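Long-range contacts in hypothetical protein PP5205 (Pseudomonas putida, PDB 2G2X), which is of unknown function but carries an EVE domain, related to ASCH and PUA domains, and so may bind a modified nucleic acid base or similar ligand: residues Ala68-Pro73 / Trp94-Val99; Tyr32-Phe37 / Arg131-Pro136. All blocks are in the same frame, centred on the assembly; numbering follows the deposited sequence.

How the interactions relate
Both contacts reach the same mixed sheet of the EVE domain, their centres about 13 Å apart. Interaction 1 joins the ends of two antiparallel strands, 58-71 and 95-110; interaction 2 sets helix 32-38 beside 134-136, the strand at one edge of that sheet. Along the chain, both segments of interaction 1 fall between those of interaction 2. They meet directly where the indole of Trp94 packs on the helix: its CH2 lies 3.8 Å from Tyr32 CZ, and its CE3 lies 4.0 Å from Arg35 CD. A sulfate ion, probably from the crystallisation liquor, sits about 3 Å from the side chain of Pro71 in interaction 1, measured between nearest atoms.

Interaction 1: Ala68-Pro73 / Trp94-Val99; sequences AAYPDP and WSAVDV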
# COMPACT_ATOMS: atom_id res chain seq x y z
N ALA A 68 -10.02 4.49 -8.53
CA ALA A 68 -9.58 5.64 -7.77
C ALA A 68 -10.36 5.78 -6.47
O ALA A 68 -11.39 5.13 -6.27
CB ALA A 68 -9.72 6.91 -8.61
N ALA A 69 -9.87 6.63 -5.58
CA ALA A 69 -10.49 6.83 -4.28
C ALA A 69 -12.01 7.02 -4.27
O ALA A 69 -12.57 7.76 -5.09
CB ALA A 69 -9.82 8.01 -3.56
N TYR A 70 -12.65 6.32 -3.35
CA TYR A 70 -14.09 6.40 -3.13
C TYR A 70 -14.30 6.16 -1.63
O TYR A 70 -13.42 5.60 -0.97
CB TYR A 70 -14.84 5.36 -3.97
CG TYR A 70 -14.55 3.92 -3.64
CD1 TYR A 70 -13.36 3.32 -4.05
CD2 TYR A 70 -15.49 3.14 -2.97
CE1 TYR A 70 -13.11 1.98 -3.80
CE2 TYR A 70 -15.26 1.79 -2.72
CZ TYR A 70 -14.07 1.21 -3.14
OH TYR A 70 -13.84 -0.13 -2.92
N PRO A 71 -15.45 6.57 -1.08
CA PRO A 71 -15.74 6.39 0.36
C PRO A 71 -15.52 4.96 0.87
O PRO A 71 -16.10 4.02 0.34
CB PRO A 71 -17.19 6.84 0.49
CG PRO A 71 -17.30 7.92 -0.57
CD PRO A 71 -16.56 7.28 -1.75
N ASP A 72 -14.69 4.82 1.90
CA ASP A 72 -14.40 3.51 2.47
C ASP A 72 -15.67 2.98 3.15
O ASP A 72 -16.05 3.46 4.21
CB ASP A 72 -13.27 3.63 3.49
CG ASP A 72 -12.73 2.28 3.94
OD1 ASP A 72 -13.46 1.27 3.81
OD2 ASP A 72 -11.58 2.23 4.44
N PRO A 73 -16.34 1.99 2.54
CA PRO A 73 -17.56 1.46 3.14
C PRO A 73 -17.38 0.80 4.51
O PRO A 73 -18.30 0.77 5.32
CB PRO A 73 -18.08 0.49 2.08
CG PRO A 73 -16.81 -0.02 1.46
CD PRO A 73 -15.99 1.25 1.31
N TRP A 94 -13.12 8.80 5.33
CA TRP A 94 -12.19 7.82 4.78
C TRP A 94 -12.41 7.35 3.35
O TRP A 94 -13.54 7.31 2.85
CB TRP A 94 -12.10 6.64 5.73
CG TRP A 94 -11.87 7.12 7.12
CD1 TRP A 94 -12.75 7.08 8.16
CD2 TRP A 94 -10.70 7.79 7.61
NE1 TRP A 94 -12.20 7.69 9.26
CE2 TRP A 94 -10.94 8.14 8.96
CE3 TRP A 94 -9.46 8.13 7.04
CZ2 TRP A 94 -10.00 8.82 9.75
CZ3 TRP A 94 -8.52 8.81 7.82
CH2 TRP A 94 -8.80 9.14 9.16
N SER A 95 -11.30 7.00 2.71
CA SER A 95 -11.32 6.55 1.32
C SER A 95 -10.62 5.22 1.13
O SER A 95 -9.76 4.82 1.91
CB SER A 95 -10.64 7.60 0.43
OG SER A 95 -11.36 8.82 0.41
N ALA A 96 -11.01 4.53 0.07
CA ALA A 96 -10.42 3.25 -0.28
C ALA A 96 -10.16 3.29 -1.77
O ALA A 96 -10.61 4.20 -2.46
CB ALA A 96 -11.39 2.12 0.06
N VAL A 97 -9.41 2.31 -2.26
CA VAL A 97 -9.14 2.20 -3.69
C VAL A 97 -9.15 0.71 -3.94
O VAL A 97 -9.00 -0.07 -2.99
CB VAL A 97 -7.75 2.78 -4.09
CG1 VAL A 97 -7.72 4.28 -3.84
CG2 VAL A 97 -6.64 2.08 -3.31
N ASP A 98 -9.36 0.29 -5.18
CA ASP A 98 -9.36 -1.13 -5.50
C ASP A 98 -8.08 -1.44 -6.24
O ASP A 98 -7.61 -0.65 -7.06
CB ASP A 98 -10.58 -1.50 -6.34
CG ASP A 98 -11.88 -1.45 -5.56
OD1 ASP A 98 -11.82 -1.49 -4.31
OD2 ASP A 98 -12.95 -1.37 -6.19
N VAL A 99 -7.51 -2.62 -5.98
CA VAL A 99 -6.26 -3.00 -6.60
C VAL A 99 -6.30 -4.35 -7.29
O VAL A 99 -7.22 -5.15 -7.08
CB VAL A 99 -5.12 -3.04 -5.56
CG1 VAL A 99 -5.05 -1.71 -4.81
CG2 VAL A 99 -5.35 -4.20 -4.58
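Tyr70 turns CG between its own backbone N and carbonyl carbon (chi1 64°), which swings the ring over strand 95-99, while Asp98 CG lies anti to its carbonyl carbon (chi1 -71°) and the carboxylate end comes nearer to Tyr70 than CB does. The phenol OH gives its proton to Asp98 OD1 at 2.8 Å, reaching the syn side of the carboxylate from somewhat above its plane. OD1 lies at the ring's edge, near the ring plane; the carboxylate plane is turned 73° from the ring. Over one face of the same ring lies the methyl of Ala96, with Tyr70 CE1 4.2 Å from Ala96 CB.

Beneath these side chains runs an antiparallel ladder. Tyr70 and Ala96 form a hydrogen-bonded pair: Tyr70 N reaches Ala96 O at 3.1 Å, and Ala96 N returns to Tyr70 O at 2.8 Å. Pro71, which has no N-H to offer, faces Ser95 as a non-hydrogen-bonded pair. One residue on, Asp72 N finds Trp94 O at 2.9 Å; the bond is straight at the hydrogen, but the donor rises above the carbonyl plane. On the other side of the ladder, Val97 CG1 comes to 3.6 Å from Ala69 N.

The polar ends find partners outside the two segments. Asp72 OD2 makes a salt bridge to Arg30 and accepts from Gly28 N, its OD1 bonds Thr74, Ser95 OG accepts from Arg39, and Trp94 NE1 bonds Asp84. Arg67 adds a cation-pi contact to the Tyr70 ring. Three backbone bonds thus hold the strand pairing and the phenol-carboxylate bond adds a side-chain tie across it, the bonded acid probably making the ring more attractive to that cation.

Interaction 2: Tyr32-Phe37 / Arg131-Pro136; sequences YQARNF and RLSVMP
Phe37 and Ala34, on helix 32-38, pack against Leu132, Val134 and Pro136 in a helix-on-sheet contact of the PUA-like EVE domain, where strand 134-136 forms an edge of the mixed sheet. The helix and strand segments cross at 52°, their axes 7.1 Å apart at the nearest point.

Aliphatic contacts come first. Ala34 brings its methyl straight onto Val134, CB to CB at 3.6 Å. Val134 CG1, anti to its backbone N (chi1 179°), reaches past Ala34 toward the next turn of the helix and lies 3.7 Å from Phe37 CB. The two methyls of Leu132 divide their work: CD1 touches Gln33 CG and the backbone N of Ala34, whereas CD2 comes in at the edge of the Phe37 ring, 3.8 Å from CE2.

Aromatic contacts gather on that ring. A CH-pi contact sets Pro136 CD over its centre, 3.5 Å from the centroid, and Gln33 NE2 sits above the rim on the other side, so that Pro136 CD and Gln33 NE2 lie over opposite faces. Replacing Phe37 with an alanine would probably open a gap beside Pro136 and Leu132 CD2 and leave Gln33 NE2 without the ring face beneath it.

Backbone polarity is met elsewhere: Ser133 and Met135, a selenomethionine, pair with Lys7 and Leu5 on strand 3-8, and Trp4 of that strand touches both Phe37 and Pro136. Where ring meets strand backbone, Phe37 CD2 lies 3.3 Å from Val134 O, which sits oblique to the ring in a contact that is not a hydrogen bond.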
# COMPACT_ATOMS: atom_id res chain seq x y z
N TYR A 32 -4.59 10.17 8.14
CA TYR A 32 -4.93 11.26 7.23
C TYR A 32 -4.01 11.45 6.03
O TYR A 32 -4.49 11.59 4.91
CB TYR A 32 -5.05 12.56 8.01
CG TYR A 32 -6.36 12.65 8.76
CD1 TYR A 32 -7.56 12.90 8.08
CD2 TYR A 32 -6.42 12.46 10.14
CE1 TYR A 32 -8.78 12.97 8.75
CE2 TYR A 32 -7.63 12.52 10.82
CZ TYR A 32 -8.81 12.77 10.12
OH TYR A 32 -10.01 12.86 10.79
N GLN A 33 -2.70 11.46 6.26
CA GLN A 33 -1.77 11.63 5.16
C GLN A 33 -1.86 10.47 4.18
O GLN A 33 -1.91 10.68 2.97
CB GLN A 33 -0.33 11.76 5.68
CG GLN A 33 0.69 12.01 4.58
CD GLN A 33 0.35 13.22 3.73
OE1 GLN A 33 0.26 14.34 4.24
NE2 GLN A 33 0.16 13.00 2.43
N ALA A 34 -1.88 9.25 4.70
CA ALA A 34 -1.97 8.08 3.84
C ALA A 34 -3.25 8.18 3.02
O ALA A 34 -3.27 7.86 1.83
CB ALA A 34 -1.96 6.80 4.67
N ARG A 35 -4.32 8.64 3.67
CA ARG A 35 -5.60 8.80 2.99
C ARG A 35 -5.42 9.78 1.84
O ARG A 35 -5.86 9.52 0.71
CB ARG A 35 -6.67 9.35 3.94
CG ARG A 35 -7.98 9.65 3.24
CD ARG A 35 -8.82 10.65 4.01
NE ARG A 35 -8.15 11.93 4.20
CZ ARG A 35 -8.73 13.00 4.73
NH1 ARG A 35 -10.00 12.94 5.11
NH2 ARG A 35 -8.05 14.13 4.87
N ASN A 36 -4.77 10.90 2.12
CA ASN A 36 -4.56 11.93 1.10
C ASN A 36 -3.78 11.38 -0.09
O ASN A 36 -4.04 11.76 -1.23
CB ASN A 36 -3.83 13.14 1.70
CG ASN A 36 -4.62 13.78 2.82
OD1 ASN A 36 -5.83 13.60 2.91
ND2 ASN A 36 -3.93 14.53 3.67
N PHE A 37 -2.83 10.48 0.16
CA PHE A 37 -2.09 9.91 -0.96
C PHE A 37 -3.00 8.99 -1.77
O PHE A 37 -2.90 8.95 -2.99
CB PHE A 37 -0.85 9.16 -0.48
CG PHE A 37 0.28 10.06 -0.05
CD1 PHE A 37 0.62 11.19 -0.81
CD2 PHE A 37 1.02 9.78 1.10
CE1 PHE A 37 1.69 12.02 -0.44
CE2 PHE A 37 2.10 10.59 1.48
CZ PHE A 37 2.43 11.72 0.71
N ARG A 131 5.19 6.13 10.36
CA ARG A 131 4.05 5.26 10.58
C ARG A 131 3.13 5.35 9.36
O ARG A 131 1.95 4.98 9.42
CB ARG A 131 3.28 5.68 11.84
CG ARG A 131 4.11 5.71 13.11
CD ARG A 131 4.60 4.32 13.51
NE ARG A 131 5.51 4.38 14.65
CZ ARG A 131 6.83 4.19 14.58
NH1 ARG A 131 7.41 3.93 13.41
NH2 ARG A 131 7.57 4.27 15.67
N LEU A 132 3.69 5.84 8.26
CA LEU A 132 2.95 6.01 7.01
C LEU A 132 2.85 4.68 6.26
O LEU A 132 3.87 4.06 5.96
CB LEU A 132 3.66 7.05 6.15
CG LEU A 132 2.89 7.72 5.02
CD1 LEU A 132 1.76 8.56 5.61
CD2 LEU A 132 3.84 8.60 4.20
N SER A 133 1.63 4.24 5.96
CA SER A 133 1.42 2.97 5.25
C SER A 133 1.14 3.15 3.77
O SER A 133 1.00 2.17 3.03
CB SER A 133 0.25 2.21 5.88
OG SER A 133 -0.98 2.89 5.63
N VAL A 134 1.05 4.40 3.33
CA VAL A 134 0.79 4.71 1.93
C VAL A 134 1.71 5.87 1.59
O VAL A 134 1.75 6.85 2.32
CB VAL A 134 -0.67 5.15 1.69
CG1 VAL A 134 -0.88 5.49 0.22
CG2 VAL A 134 -1.63 4.05 2.12
N MSE A 135 2.43 5.76 0.48
CA MSE A 135 3.36 6.82 0.12
C MSE A 135 3.69 6.86 -1.36
O MSE A 135 3.58 5.86 -2.06
CB MSE A 135 4.66 6.61 0.90
CG MSE A 135 5.35 5.30 0.54
SE MSE A 135 6.82 4.78 1.69
CE MSE A 135 5.80 4.15 3.20
N PRO A 136 4.09 8.03 -1.86
CA PRO A 136 4.44 8.12 -3.28
C PRO A 136 5.85 7.57 -3.46
O PRO A 136 6.62 7.48 -2.51
CB PRO A 136 4.37 9.61 -3.55
CG PRO A 136 4.83 10.20 -2.25
CD PRO A 136 4.06 9.37 -1.24